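Local coordinates for protein delta-aminolevulinic acid dehydratase (Toxoplasma gondii ME49, PDB 3OBK) that catalyses the condensation of two molecules of 5-aminolevulinic acid to porphobilinogen, an early step of tetrapyrrole biosynthesis, and forms an octamer, at residues 135-140 / 146-151; 154-159 / 236-241; 160-165 / 190-195; 206-211 / 286-291. All coordinates share one frame; numbering follows the deposited sequence.

Interaction 1 of 4, residues 135-140 / 146-151; sequences VALDPY and DGVVDE. With PBG (3-[5-(aminomethyl)-4-(carboxymethyl)-1H-pyrrol-3-yl]propanoic acid), chain L.
Asp146 meets the 135-140 segment twice, through its carboxylate and through its carbonyl. Its CG stands beside the backbone N (chi1 -60°), which brings the carboxylate alongside that of Asp138. The two groups point the same way and stack with their planes only 11° apart, Asp146 OD1 lying 3.1 Å from Asp138 CG. Such a pairing of acids would probably be unfavourable without positive charge nearby. Lys236 supplies one, in a salt bridge to Asp146 OD1 and a long, weak ion pair to Asp138 OD2. The aminomethyl nitrogen of the product porphobilinogen also reaches both acids: PBG N1 donates to Asp146 OD2 at 3.0 Å and weakly to Asp138 OD1 at 3.1 Å. Ala136 CB comes to 3.5 Å from PBG N1, a small methyl fitting close beside the amine. On the backbone side, Asp146 O accepts a 3.1 Å bond from Leu137 N, which links the two arms of the loop. Next along the chain, Gly147 CA has Leu137 CD1 lying against it at 3.8 Å. Val148 completes the apolar patch, its CG2 3.9 Å from Leu137 CD1. Its N is hydrogen-bonded to Thr161 of the helix that follows. The contact thus folds the long loop after barrel strand 130-135 back on itself at the active site. Two parallel acids sharing an amine on one side and a lysine on another make an acidic end of the pocket, which would probably favour a protonated aminomethyl group.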
loop_
_atom_site.group_PDB
_atom_site.type_symbol
_atom_site.label_atom_id
_atom_site.label_comp_id
_atom_site.label_asym_id
_atom_site.label_seq_id
_atom_site.Cartn_x
_atom_site.Cartn_y
_atom_site.Cartn_z
ATOM N N VAL A 135 13.047 33.423 9.381
ATOM C CA VAL A 135 14.234 33.652 8.552
ATOM C C VAL A 135 13.762 33.918 7.129
ATOM O O VAL A 135 13.031 33.130 6.540
ATOM C CB VAL A 135 15.233 32.487 8.611
ATOM C CG1 VAL A 135 16.369 32.666 7.578
ATOM C CG2 VAL A 135 15.782 32.342 10.038
ATOM N N ALA A 136 14.171 35.057 6.598
ATOM C CA ALA A 136 13.644 35.595 5.349
ATOM C C ALA A 136 13.973 37.067 5.333
ATOM O O ALA A 136 14.038 37.723 6.386
ATOM C CB ALA A 136 12.142 35.385 5.208
ATOM N N LEU A 137 14.215 37.583 4.144
ATOM C CA LEU A 137 14.726 38.939 4.036
ATOM C C LEU A 137 13.618 39.936 3.867
ATOM O O LEU A 137 13.876 41.105 3.846
ATOM C CB LEU A 137 15.680 39.055 2.859
ATOM C CG LEU A 137 16.849 38.084 2.890
ATOM C CD1 LEU A 137 17.778 38.364 1.716
ATOM C CD2 LEU A 137 17.617 38.164 4.187
ATOM N N ASP A 138 12.376 39.506 3.728
ATOM C CA ASP A 138 11.388 40.488 3.293
ATOM C C ASP A 138 11.124 41.581 4.293
ATOM O O ASP A 138 10.828 42.683 3.890
ATOM C CB ASP A 138 10.075 39.907 2.726
ATOM C CG ASP A 138 9.537 38.724 3.484
ATOM O OD1 ASP A 138 10.299 37.821 3.895
ATOM O OD2 ASP A 138 8.291 38.665 3.559
ATOM N N PRO A 139 11.245 41.303 5.595
ATOM C CA PRO A 139 11.009 42.417 6.505
ATOM C C PRO A 139 12.097 43.464 6.419
ATOM O O PRO A 139 11.937 44.560 6.934
ATOM C CB PRO A 139 11.006 41.760 7.902
ATOM C CG PRO A 139 10.791 40.275 7.680
ATOM C CD PRO A 139 11.305 39.996 6.286
ATOM N N TYR A 140 13.215 43.110 5.811
ATOM C CA TYR A 140 14.366 43.999 5.721
ATOM C C TYR A 140 14.649 44.438 4.309
ATOM O O TYR A 140 15.587 45.175 4.082
ATOM C CB TYR A 140 15.594 43.267 6.237
ATOM C CG TYR A 140 15.395 42.704 7.617
ATOM C CD1 TYR A 140 15.689 43.461 8.746
ATOM C CD2 TYR A 140 14.905 41.411 7.799
ATOM C CE1 TYR A 140 15.529 42.941 9.993
ATOM C CE2 TYR A 140 14.725 40.902 9.046
ATOM C CZ TYR A 140 15.038 41.668 10.132
ATOM O OH TYR A 140 14.854 41.151 11.378
ATOM N N ASP A 146 11.608 38.025 -0.209
ATOM C CA ASP A 146 12.254 37.162 0.781
ATOM C C ASP A 146 13.719 36.909 0.456
ATOM O O ASP A 146 14.443 36.382 1.275
ATOM C CB ASP A 146 11.552 35.809 0.882
ATOM C CG ASP A 146 10.084 35.913 1.288
ATOM O OD1 ASP A 146 9.404 36.895 0.944
ATOM O OD2 ASP A 146 9.588 34.961 1.903
ATOM N N GLY A 147 14.159 37.263 -0.738
ATOM C CA GLY A 147 15.559 37.166 -1.110
ATOM C C GLY A 147 16.106 38.426 -1.768
ATOM O O GLY A 147 15.392 39.431 -1.950
ATOM N N VAL A 148 17.384 38.365 -2.116
ATOM C CA VAL A 148 18.045 39.465 -2.803
ATOM C C VAL A 148 17.595 39.530 -4.259
ATOM O O VAL A 148 17.556 38.525 -4.933
ATOM C CB VAL A 148 19.553 39.323 -2.753
ATOM C CG1 VAL A 148 20.195 40.475 -3.499
ATOM C CG2 VAL A 148 20.029 39.294 -1.309
ATOM N N VAL A 149 17.236 40.725 -4.711
ATOM C CA VAL A 149 16.737 40.946 -6.050
ATOM C C VAL A 149 17.861 41.472 -6.921
ATOM O O VAL A 149 18.521 42.442 -6.575
ATOM C CB VAL A 149 15.568 41.937 -6.056
ATOM C CG1 VAL A 149 15.064 42.152 -7.477
ATOM C CG2 VAL A 149 14.440 41.447 -5.144
ATOM N N ASP A 150 18.103 40.804 -8.039
ATOM C CA ASP A 150 19.178 41.191 -8.924
ATOM C C ASP A 150 18.750 42.470 -9.642
ATOM O O ASP A 150 17.623 42.563 -10.137
ATOM C CB ASP A 150 19.509 40.068 -9.925
ATOM C CG ASP A 150 20.645 40.438 -10.875
ATOM O OD1 ASP A 150 21.762 40.688 -10.413
ATOM O OD2 ASP A 150 20.422 40.500 -12.090
ATOM N N GLU A 151 19.670 43.439 -9.676
ATOM C CA GLU A 151 19.459 44.742 -10.307
ATOM C C GLU A 151 19.054 44.590 -11.755
ATOM O O GLU A 151 18.030 45.133 -12.170
ATOM C CB GLU A 151 20.746 45.586 -10.242
HETATM C CHA PBG L . 7.772 36.353 5.193
HETATM C C1A PBG L . 6.501 35.948 5.866
HETATM C C2A PBG L . 5.210 36.156 5.390
HETATM C C3A PBG L . 4.363 35.615 6.339
HETATM C C4A PBG L . 5.154 35.023 7.307
HETATM N NA PBG L . 6.441 35.261 7.016
HETATM C C5A PBG L . 4.765 36.965 4.195
HETATM C C6A PBG L . 5.088 36.425 2.869
HETATM O O1A PBG L . 6.001 35.560 2.816
HETATM O O2A PBG L . 4.527 36.888 1.850
HETATM C C7A PBG L . 2.885 35.673 6.300
HETATM C C8A PBG L . 2.166 35.305 7.544
HETATM C C9A PBG L . 0.736 35.638 7.641
HETATM O O3A PBG L . 0.253 35.727 8.766
HETATM O O4A PBG L . 0.074 36.103 6.701
HETATM N N1 PBG L . 8.652 35.325 4.741
#

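Interaction 2 of 4, residues 154-159 / 236-241; sequences GKIVND and KKTYQM. With PBG (3-[5-(aminomethyl)-4-(carboxymethyl)-1H-pyrrol-3-yl]propanoic acid), chain L.
Ile156 and Tyr239 meet at about a right angle, the isoleucine CG1 lying 3.7 Å from Tyr239 CE1 and its CD1 3.9 Å from the same ring carbon. Isoleucine suits the place by offering the ring an apolar arm. The tyrosine ring reaches it because its CG sits between the backbone N and the carbonyl carbon (chi1 54°), a tight position. One face of the ring is lined by Lys236 CB, 3.6 Å above the plane and offset toward the rim. Thr238 approaches Ile156 more obliquely, its OG1 4.1 Å from CD1. Threonine can both touch Ile156 and bind a water, which accepts from Ile156 N at 3.1 Å and bonds to Thr238 OG1 at 2.8 Å. Tyrosine joins a flat apolar surface to a hydroxyl, here held by two partners, His145 and the backbone N of Asp146. Lys236 O accepts from both Tyr239 N and Gln240 N, winding the backbone into a compact turn. The extended Lys236 chain carries NZ, salt-bridged to Asp146, to the carboxymethyl group of porphobilinogen, where it makes a weak 3.0 Å bond to PBG O2A. Apolar contact is confined to Ile156 with Tyr239 and Thr238, while the water and Arg24 of a second subunit, bonded to Ile156 O and Thr238 O, meet backbone polar groups, a combination that ties the product-binding turn to the octamer interface.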
loop_
_atom_site.group_PDB
_atom_site.type_symbol
_atom_site.label_atom_id
_atom_site.label_comp_id
_atom_site.label_asym_id
_atom_site.label_seq_id
_atom_site.Cartn_x
_atom_site.Cartn_y
_atom_site.Cartn_z
ATOM N N GLY A 154 15.978 41.381 -12.169
ATOM C CA GLY A 154 14.814 41.351 -11.284
ATOM C C GLY A 154 14.495 39.975 -10.702
ATOM O O GLY A 154 13.485 39.820 -10.031
ATOM N N LYS A 155 15.358 38.987 -10.952
ATOM C CA LYS A 155 15.240 37.676 -10.336
ATOM C C LYS A 155 15.619 37.738 -8.857
ATOM O O LYS A 155 16.520 38.485 -8.451
ATOM C CB LYS A 155 16.141 36.634 -11.038
ATOM C CG LYS A 155 15.544 35.950 -12.299
ATOM C CD LYS A 155 16.623 35.215 -13.107
ATOM C CE LYS A 155 16.203 34.855 -14.574
ATOM N NZ LYS A 155 17.370 34.390 -15.455
ATOM N N ILE A 156 14.914 36.936 -8.069
ATOM C CA ILE A 156 15.282 36.662 -6.699
ATOM C C ILE A 156 16.324 35.552 -6.713
ATOM O O ILE A 156 15.986 34.394 -6.852
ATOM C CB ILE A 156 14.060 36.206 -5.868
ATOM C CG1 ILE A 156 13.063 37.380 -5.683
ATOM C CG2 ILE A 156 14.527 35.677 -4.517
ATOM C CD1 ILE A 156 12.172 37.711 -6.889
ATOM N N VAL A 157 17.587 35.909 -6.549
ATOM C CA VAL A 157 18.689 34.978 -6.775
ATOM C C VAL A 157 18.868 34.062 -5.596
ATOM O O VAL A 157 18.994 34.513 -4.464
ATOM C CB VAL A 157 20.037 35.700 -7.115
ATOM C CG1 VAL A 157 19.854 36.599 -8.330
ATOM C CG2 VAL A 157 20.575 36.481 -5.946
ATOM N N ASN A 158 18.887 32.766 -5.890
ATOM C CA ASN A 158 18.751 31.752 -4.873
ATOM C C ASN A 158 19.904 31.654 -3.896
ATOM O O ASN A 158 19.714 31.789 -2.691
ATOM C CB ASN A 158 18.557 30.387 -5.495
ATOM C CG ASN A 158 17.973 29.409 -4.515
ATOM O OD1 ASN A 158 16.753 29.391 -4.319
ATOM N ND2 ASN A 158 18.831 28.613 -3.857
ATOM N N ASP A 159 21.082 31.389 -4.426
ATOM C CA ASP A 159 22.199 30.972 -3.612
ATOM C C ASP A 159 22.785 32.108 -2.783
ATOM O O ASP A 159 23.231 31.915 -1.656
ATOM C CB ASP A 159 23.280 30.389 -4.518
ATOM C CG ASP A 159 22.808 29.147 -5.265
ATOM O OD1 ASP A 159 21.689 28.638 -5.003
ATOM O OD2 ASP A 159 23.588 28.687 -6.118
ATOM N N LYS A 236 5.485 36.831 -5.851
ATOM C CA LYS A 236 6.431 35.862 -5.316
ATOM C C LYS A 236 6.278 34.490 -5.956
ATOM O O LYS A 236 6.674 33.483 -5.405
ATOM C CB LYS A 236 6.306 35.777 -3.787
ATOM C CG LYS A 236 6.375 37.114 -3.066
ATOM C CD LYS A 236 6.560 36.925 -1.577
ATOM C CE LYS A 236 6.884 38.219 -0.812
ATOM N NZ LYS A 236 7.042 37.965 0.672
ATOM N N LYS A 237 5.749 34.456 -7.152
ATOM C CA LYS A 237 5.404 33.187 -7.761
ATOM C C LYS A 237 6.600 32.404 -8.286
ATOM O O LYS A 237 6.480 31.215 -8.533
ATOM C CB LYS A 237 4.382 33.401 -8.867
ATOM C CG LYS A 237 3.077 33.923 -8.355
ATOM C CD LYS A 237 2.105 34.162 -9.491
ATOM C CE LYS A 237 0.834 34.865 -8.988
ATOM N NZ LYS A 237 -0.068 34.995 -10.120
ATOM N N THR A 238 7.746 33.069 -8.431
ATOM C CA THR A 238 8.990 32.406 -8.793
ATOM C C THR A 238 9.648 31.667 -7.604
ATOM O O THR A 238 10.738 31.108 -7.759
ATOM C CB THR A 238 10.019 33.433 -9.399
ATOM O OG1 THR A 238 10.200 34.536 -8.493
ATOM C CG2 THR A 238 9.557 33.949 -10.759
ATOM N N TYR A 239 9.015 31.684 -6.424
ATOM C CA TYR A 239 9.521 30.954 -5.278
ATOM C C TYR A 239 8.473 30.344 -4.337
ATOM O O TYR A 239 8.624 29.185 -3.949
ATOM C CB TYR A 239 10.554 31.767 -4.470
ATOM C CG TYR A 239 10.222 33.154 -3.951
ATOM C CD1 TYR A 239 10.440 34.281 -4.731
ATOM C CD2 TYR A 239 9.820 33.352 -2.646
ATOM C CE1 TYR A 239 10.199 35.569 -4.250
ATOM C CE2 TYR A 239 9.586 34.654 -2.144
ATOM C CZ TYR A 239 9.785 35.757 -2.963
ATOM O OH TYR A 239 9.575 37.046 -2.492
ATOM N N GLN A 240 7.447 31.095 -3.944
ATOM C CA GLN A 240 6.304 30.463 -3.298
ATOM C C GLN A 240 5.584 29.571 -4.324
ATOM O O GLN A 240 5.688 29.773 -5.528
ATOM C CB GLN A 240 5.396 31.490 -2.666
ATOM C CG GLN A 240 6.090 32.256 -1.502
ATOM C CD GLN A 240 5.267 33.425 -0.950
ATOM O OE1 GLN A 240 4.188 33.755 -1.451
ATOM N NE2 GLN A 240 5.800 34.072 0.083
ATOM N N MET A 241 4.885 28.567 -3.829
ATOM C CA MET A 241 4.276 27.525 -4.663
ATOM C C MET A 241 2.936 27.905 -5.287
ATOM O O MET A 241 2.142 28.655 -4.725
ATOM C CB MET A 241 4.064 26.261 -3.818
ATOM C CG MET A 241 5.364 25.556 -3.463
ATOM S SD MET A 241 5.191 24.104 -2.411
ATOM C CE MET A 241 3.813 23.330 -3.247
HETATM C CHA PBG L . 7.772 36.353 5.193
HETATM C C1A PBG L . 6.501 35.948 5.866
HETATM C C2A PBG L . 5.210 36.156 5.390
HETATM C C3A PBG L . 4.363 35.615 6.339
HETATM C C4A PBG L . 5.154 35.023 7.307
HETATM N NA PBG L . 6.441 35.261 7.016
HETATM C C5A PBG L . 4.765 36.965 4.195
HETATM C C6A PBG L . 5.088 36.425 2.869
HETATM O O1A PBG L . 6.001 35.560 2.816
HETATM O O2A PBG L . 4.527 36.888 1.850
HETATM C C7A PBG L . 2.885 35.673 6.300
HETATM C C8A PBG L . 2.166 35.305 7.544
HETATM C C9A PBG L . 0.736 35.638 7.641
HETATM O O3A PBG L . 0.253 35.727 8.766
HETATM O O4A PBG L . 0.074 36.103 6.701
HETATM N N1 PBG L . 8.652 35.325 4.741
HETATM O O HOH W 1 12.751 35.177 -9.471
#

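Interaction 3 of 4, residues 160-165 / 190-195; sequences LTVHQL and VSAIRE
Val162 turns CG1 anti to its backbone N (chi1 173°), which aims that methyl at Ala192, while Ile193 swings CG1 beside its own N (chi1 -68°) and extends CD1 toward Leu165. These torsions pack together two successive outer helices of the TIM barrel, 158-175 and 189-199, which strand 179-182 connects. The contact is wholly apolar and buried. Alanine suits position 192 because a single methyl allows the helices to come close: the CA atoms of Val162 and Ala192 are 7.3 Å apart, as are those of Leu165 and Ile193. Isoleucine, longer than alanine by its CG1-CD1 arm, serves the neighbouring position, where it spans the remaining distance. Ile193 also rests on Cys166 and Ala169, and Ala192 on Cys166, so that small residues of helix 158-175 line the path of the second helix. Ser191 OG, on helix 189-199, is hydrogen-bonded to Gln20 of another subunit. Of the two touches, the one through Leu165 is the looser, with CB 4.3 Å from Ile193 CD1. The valine-alanine touch is tight, Val162 CG1 standing 3.4 Å from Ala192 CB.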
loop_
_atom_site.group_PDB
_atom_site.type_symbol
_atom_site.label_atom_id
_atom_site.label_comp_id
_atom_site.label_asym_id
_atom_site.label_seq_id
_atom_site.Cartn_x
_atom_site.Cartn_y
_atom_site.Cartn_z
ATOM N N LEU A 160 22.777 33.299 -3.349
ATOM C CA LEU A 160 23.280 34.457 -2.659
ATOM C C LEU A 160 22.295 34.755 -1.529
ATOM O O LEU A 160 22.692 35.146 -0.420
ATOM C CB LEU A 160 23.446 35.625 -3.639
ATOM C CG LEU A 160 23.953 36.933 -3.023
ATOM C CD1 LEU A 160 25.318 36.712 -2.319
ATOM C CD2 LEU A 160 23.995 38.071 -4.072
ATOM N N THR A 161 21.013 34.509 -1.796
ATOM C CA THR A 161 19.994 34.673 -0.760
ATOM C C THR A 161 20.212 33.687 0.366
ATOM O O THR A 161 20.139 34.070 1.518
ATOM C CB THR A 161 18.568 34.569 -1.317
ATOM O OG1 THR A 161 18.327 35.686 -2.172
ATOM C CG2 THR A 161 17.533 34.558 -0.174
ATOM N N VAL A 162 20.549 32.439 0.049
ATOM C CA VAL A 162 20.817 31.458 1.101
ATOM C C VAL A 162 21.966 31.926 2.014
ATOM O O VAL A 162 21.886 31.826 3.242
ATOM C CB VAL A 162 21.077 30.037 0.519
ATOM C CG1 VAL A 162 21.536 29.050 1.614
ATOM C CG2 VAL A 162 19.806 29.523 -0.155
ATOM N N HIS A 163 23.016 32.481 1.417
ATOM C CA HIS A 163 24.148 32.985 2.204
ATOM C C HIS A 163 23.682 34.016 3.248
ATOM O O HIS A 163 24.073 33.924 4.418
ATOM C CB HIS A 163 25.200 33.578 1.273
ATOM C CG HIS A 163 26.522 33.873 1.929
ATOM N ND1 HIS A 163 26.977 33.210 3.059
ATOM C CD2 HIS A 163 27.512 34.728 1.568
ATOM C CE1 HIS A 163 28.182 33.660 3.373
ATOM N NE2 HIS A 163 28.534 34.568 2.476
ATOM N N GLN A 164 22.832 34.960 2.821
ATOM C CA GLN A 164 22.228 35.940 3.730
ATOM C C GLN A 164 21.394 35.275 4.816
ATOM O O GLN A 164 21.471 35.654 5.991
ATOM C CB GLN A 164 21.332 36.936 2.984
ATOM C CG GLN A 164 21.994 37.833 1.928
ATOM C CD GLN A 164 23.186 38.614 2.449
ATOM O OE1 GLN A 164 24.248 38.059 2.625
ATOM N NE2 GLN A 164 23.009 39.905 2.681
ATOM N N LEU A 165 20.587 34.287 4.436
ATOM C CA LEU A 165 19.731 33.609 5.419
ATOM C C LEU A 165 20.550 32.825 6.444
ATOM O O LEU A 165 20.136 32.703 7.618
ATOM C CB LEU A 165 18.770 32.656 4.733
ATOM C CG LEU A 165 17.807 33.245 3.723
ATOM C CD1 LEU A 165 17.040 32.121 3.037
ATOM C CD2 LEU A 165 16.897 34.228 4.398
ATOM N N VAL A 190 17.440 24.830 3.894
ATOM C CA VAL A 190 17.393 24.101 5.164
ATOM C C VAL A 190 18.756 23.511 5.461
ATOM O O VAL A 190 19.315 23.713 6.521
ATOM C CB VAL A 190 16.311 22.992 5.238
ATOM C CG1 VAL A 190 16.472 22.229 6.540
ATOM C CG2 VAL A 190 14.862 23.593 5.136
ATOM N N SER A 191 19.300 22.791 4.516
ATOM C CA SER A 191 20.568 22.118 4.754
ATOM C C SER A 191 21.685 23.107 4.991
ATOM O O SER A 191 22.573 22.835 5.800
ATOM C CB SER A 191 20.947 21.246 3.565
ATOM O OG SER A 191 22.110 20.485 3.847
ATOM N N ALA A 192 21.649 24.233 4.270
ATOM C CA ALA A 192 22.716 25.211 4.333
ATOM C C ALA A 192 22.680 25.860 5.701
ATOM O O ALA A 192 23.738 26.054 6.351
ATOM C CB ALA A 192 22.578 26.253 3.223
ATOM N N ILE A 193 21.469 26.196 6.147
ATOM C CA ILE A 193 21.309 26.817 7.465
ATOM C C ILE A 193 21.718 25.824 8.535
ATOM O O ILE A 193 22.395 26.169 9.473
ATOM C CB ILE A 193 19.877 27.308 7.732
ATOM C CG1 ILE A 193 19.573 28.488 6.802
ATOM C CG2 ILE A 193 19.768 27.689 9.178
ATOM C CD1 ILE A 193 18.123 28.823 6.489
ATOM N N ARG A 194 21.332 24.573 8.362
ATOM C CA ARG A 194 21.657 23.550 9.341
ATOM C C ARG A 194 23.175 23.454 9.586
ATOM O O ARG A 194 23.604 23.354 10.725
ATOM C CB ARG A 194 21.104 22.199 8.889
ATOM C CG ARG A 194 21.313 21.060 9.895
ATOM C CD ARG A 194 20.468 21.217 11.158
ATOM N NE ARG A 194 21.139 21.994 12.193
ATOM C CZ ARG A 194 20.520 22.603 13.195
ATOM N NH1 ARG A 194 21.227 23.297 14.069
ATOM N NH2 ARG A 194 19.194 22.533 13.332
ATOM N N GLU A 195 23.966 23.499 8.514
ATOM C CA GLU A 195 25.395 23.250 8.596
ATOM C C GLU A 195 26.083 24.444 9.187
ATOM O O GLU A 195 27.004 24.276 9.976
ATOM C CB GLU A 195 25.988 22.963 7.219
ATOM C CG GLU A 195 27.351 22.311 7.265
ATOM C CD GLU A 195 27.956 22.029 5.872
ATOM O OE1 GLU A 195 27.484 21.081 5.202
ATOM O OE2 GLU A 195 28.931 22.729 5.485
#

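Interaction 4 of 4, residues 206-211 / 286-291; sequences SILAYS and PMVAYH
The hydroxyl of Tyr290 is hydrogen-bonded to that of Tyr332, while the edge of its ring receives the hydroxyl of Tyr210 from across the barrel interior. Tyr210 OH lies near the plane of the Tyr290 ring, 3.5 Å from CE2 and 3.7 Å from CD2. Tyr290 CD2 in turn lies at the edge of the Tyr210 ring, near its plane and 4.1 Å from Tyr210 CE2. The rings therefore meet edge to edge, without stacking, and the tyrosine oxygen faces aromatic C-H groups that are probably slightly positive. Tyrosine suits both places: the ring fills the interior, and the hydroxyl gives it a polar end. Tyr290 puts its ring there with CG anti to the backbone N (chi1 -154°), and it also touches porphobilinogen. Tyr210 makes a cation-pi contact with Lys213 of its own strand. Leu208 and Val288 precede the tyrosines by two residues on their strands and meet at about a right angle, CD1 of the leucine lying 3.8 Å from CG2 of the valine. These branched apolar side chains suit the buried barrel interior. No hydrogen bond links the two segments, since strands 206-213 and 287-291 are not neighbours in the sheet: strand 263-267 runs between them, parallel to both. Its Met265 touches both Tyr210 and Val288, bridging the gap. Leu208 rests also on Met179 and Cys181 of strand 179-182, and both tyrosines on Met91 of strand 89-95, which places the contact inside the eight-stranded barrel, ringed by the strands and, beyond them, the outer helices.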
loop_
_atom_site.group_PDB
_atom_site.type_symbol
_atom_site.label_atom_id
_atom_site.label_comp_id
_atom_site.label_asym_id
_atom_site.label_seq_id
_atom_site.Cartn_x
_atom_site.Cartn_y
_atom_site.Cartn_z
ATOM N N SER A 206 16.815 24.614 16.683
ATOM C CA SER A 206 15.937 23.883 15.768
ATOM C C SER A 206 15.603 24.656 14.506
ATOM O O SER A 206 15.792 25.869 14.423
ATOM C CB SER A 206 14.634 23.530 16.464
ATOM O OG SER A 206 14.875 22.758 17.627
ATOM N N ILE A 207 15.120 23.923 13.509
ATOM C CA ILE A 207 14.690 24.510 12.257
ATOM C C ILE A 207 13.248 24.068 12.013
ATOM O O ILE A 207 12.981 22.896 11.842
ATOM C CB ILE A 207 15.579 24.068 11.098
ATOM C CG1 ILE A 207 16.983 24.654 11.248
ATOM C CG2 ILE A 207 14.992 24.503 9.741
ATOM C CD1 ILE A 207 18.026 24.047 10.303
ATOM N N LEU A 208 12.328 25.022 12.041
ATOM C CA LEU A 208 10.962 24.794 11.590
ATOM C C LEU A 208 10.900 25.175 10.097
ATOM O O LEU A 208 10.911 26.364 9.730
ATOM C CB LEU A 208 9.995 25.601 12.442
ATOM C CG LEU A 208 8.490 25.785 12.139
ATOM C CD1 LEU A 208 7.824 24.625 11.437
ATOM C CD2 LEU A 208 7.775 26.139 13.467
ATOM N N ALA A 209 10.892 24.162 9.234
ATOM C CA ALA A 209 11.017 24.412 7.794
ATOM C C ALA A 209 9.646 24.685 7.236
ATOM O O ALA A 209 8.729 23.892 7.425
ATOM C CB ALA A 209 11.672 23.208 7.089
ATOM N N TYR A 210 9.477 25.817 6.572
ATOM C CA TYR A 210 8.272 26.046 5.776
ATOM C C TYR A 210 8.484 25.283 4.477
ATOM O O TYR A 210 9.129 25.795 3.599
ATOM C CB TYR A 210 8.082 27.516 5.480
ATOM C CG TYR A 210 7.626 28.380 6.613
ATOM C CD1 TYR A 210 8.489 28.778 7.593
ATOM C CD2 TYR A 210 6.338 28.873 6.652
ATOM C CE1 TYR A 210 8.069 29.628 8.636
ATOM C CE2 TYR A 210 5.903 29.711 7.680
ATOM C CZ TYR A 210 6.772 30.090 8.676
ATOM O OH TYR A 210 6.337 30.948 9.695
ATOM N N SER A 211 7.987 24.045 4.380
ATOM C CA SER A 211 8.193 23.224 3.170
ATOM C C SER A 211 7.217 23.544 2.093
ATOM O O SER A 211 7.614 23.696 0.952
ATOM C CB SER A 211 8.022 21.738 3.441
ATOM O OG SER A 211 8.855 21.358 4.475
ATOM N N PRO A 286 7.327 16.180 12.959
ATOM C CA PRO A 286 6.123 16.917 13.369
ATOM C C PRO A 286 5.657 17.978 12.366
ATOM O O PRO A 286 6.465 18.603 11.664
ATOM C CB PRO A 286 6.525 17.562 14.695
ATOM C CG PRO A 286 7.612 16.714 15.203
ATOM C CD PRO A 286 8.310 16.063 14.045
ATOM N N MET A 287 4.343 18.154 12.313
ATOM C CA MET A 287 3.705 19.060 11.384
ATOM C C MET A 287 3.185 20.290 12.091
ATOM O O MET A 287 2.671 20.211 13.186
ATOM C CB MET A 287 2.528 18.374 10.686
ATOM C CG MET A 287 2.853 17.205 9.747
ATOM S SD MET A 287 4.142 17.520 8.533
ATOM C CE MET A 287 3.433 18.786 7.495
ATOM N N VAL A 288 3.328 21.427 11.427
ATOM C CA VAL A 288 2.804 22.690 11.898
ATOM C C VAL A 288 2.032 23.291 10.767
ATOM O O VAL A 288 2.376 23.115 9.613
ATOM C CB VAL A 288 3.952 23.665 12.356
ATOM C CG1 VAL A 288 3.401 24.807 13.130
ATOM C CG2 VAL A 288 4.969 22.928 13.213
ATOM N N ALA A 289 0.950 23.970 11.101
ATOM C CA ALA A 289 0.131 24.686 10.122
ATOM C C ALA A 289 0.041 26.159 10.549
ATOM O O ALA A 289 0.126 26.456 11.722
ATOM C CB ALA A 289 -1.216 24.054 10.033
ATOM N N TYR A 290 -0.095 27.075 9.594
ATOM C CA TYR A 290 -0.178 28.499 9.894
ATOM C C TYR A 290 -1.547 29.026 9.467
ATOM O O TYR A 290 -1.880 29.049 8.280
ATOM C CB TYR A 290 0.909 29.255 9.157
ATOM C CG TYR A 290 1.350 30.554 9.795
ATOM C CD1 TYR A 290 0.456 31.574 10.096
ATOM C CD2 TYR A 290 2.694 30.784 10.053
ATOM C CE1 TYR A 290 0.906 32.801 10.663
ATOM C CE2 TYR A 290 3.143 31.973 10.624
ATOM C CZ TYR A 290 2.261 32.973 10.921
ATOM O OH TYR A 290 2.783 34.125 11.472
ATOM N N HIS A 291 -2.324 29.439 10.469
ATOM C CA HIS A 291 -3.567 30.155 10.289
ATOM C C HIS A 291 -3.210 31.627 10.051
ATOM O O HIS A 291 -2.985 32.371 11.019
ATOM C CB HIS A 291 -4.409 29.989 11.549
ATOM C CG HIS A 291 -5.835 30.413 11.407
ATOM N ND1 HIS A 291 -6.505 31.089 12.405
ATOM C CD2 HIS A 291 -6.722 30.247 10.399
ATOM C CE1 HIS A 291 -7.752 31.309 12.018
ATOM N NE2 HIS A 291 -7.912 30.804 10.807
#

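Overall arrangement
The four contacts belong to one TIM barrel. Interactions 1 and 2 lie at the active-site loops, centres about 10 Å apart, and both reach porphobilinogen; they are joined by the salt bridge of Asp146 and Lys236. Interaction 3, nested in the loop that interaction 2 closes, packs outer helices 158-175 and 189-199; its centre is about 13 Å from that of interaction 1, to which Thr161 links it through Val148. Although the centres of interactions 3 and 4 are about 17 Å apart, the two touch through Val190 and Ile193 on strand 206-213. Interaction 4 lies in the barrel core, its segments alternating with those of interaction 2 along the chain. Interactions 2 to 4 also touch neighbouring subunits.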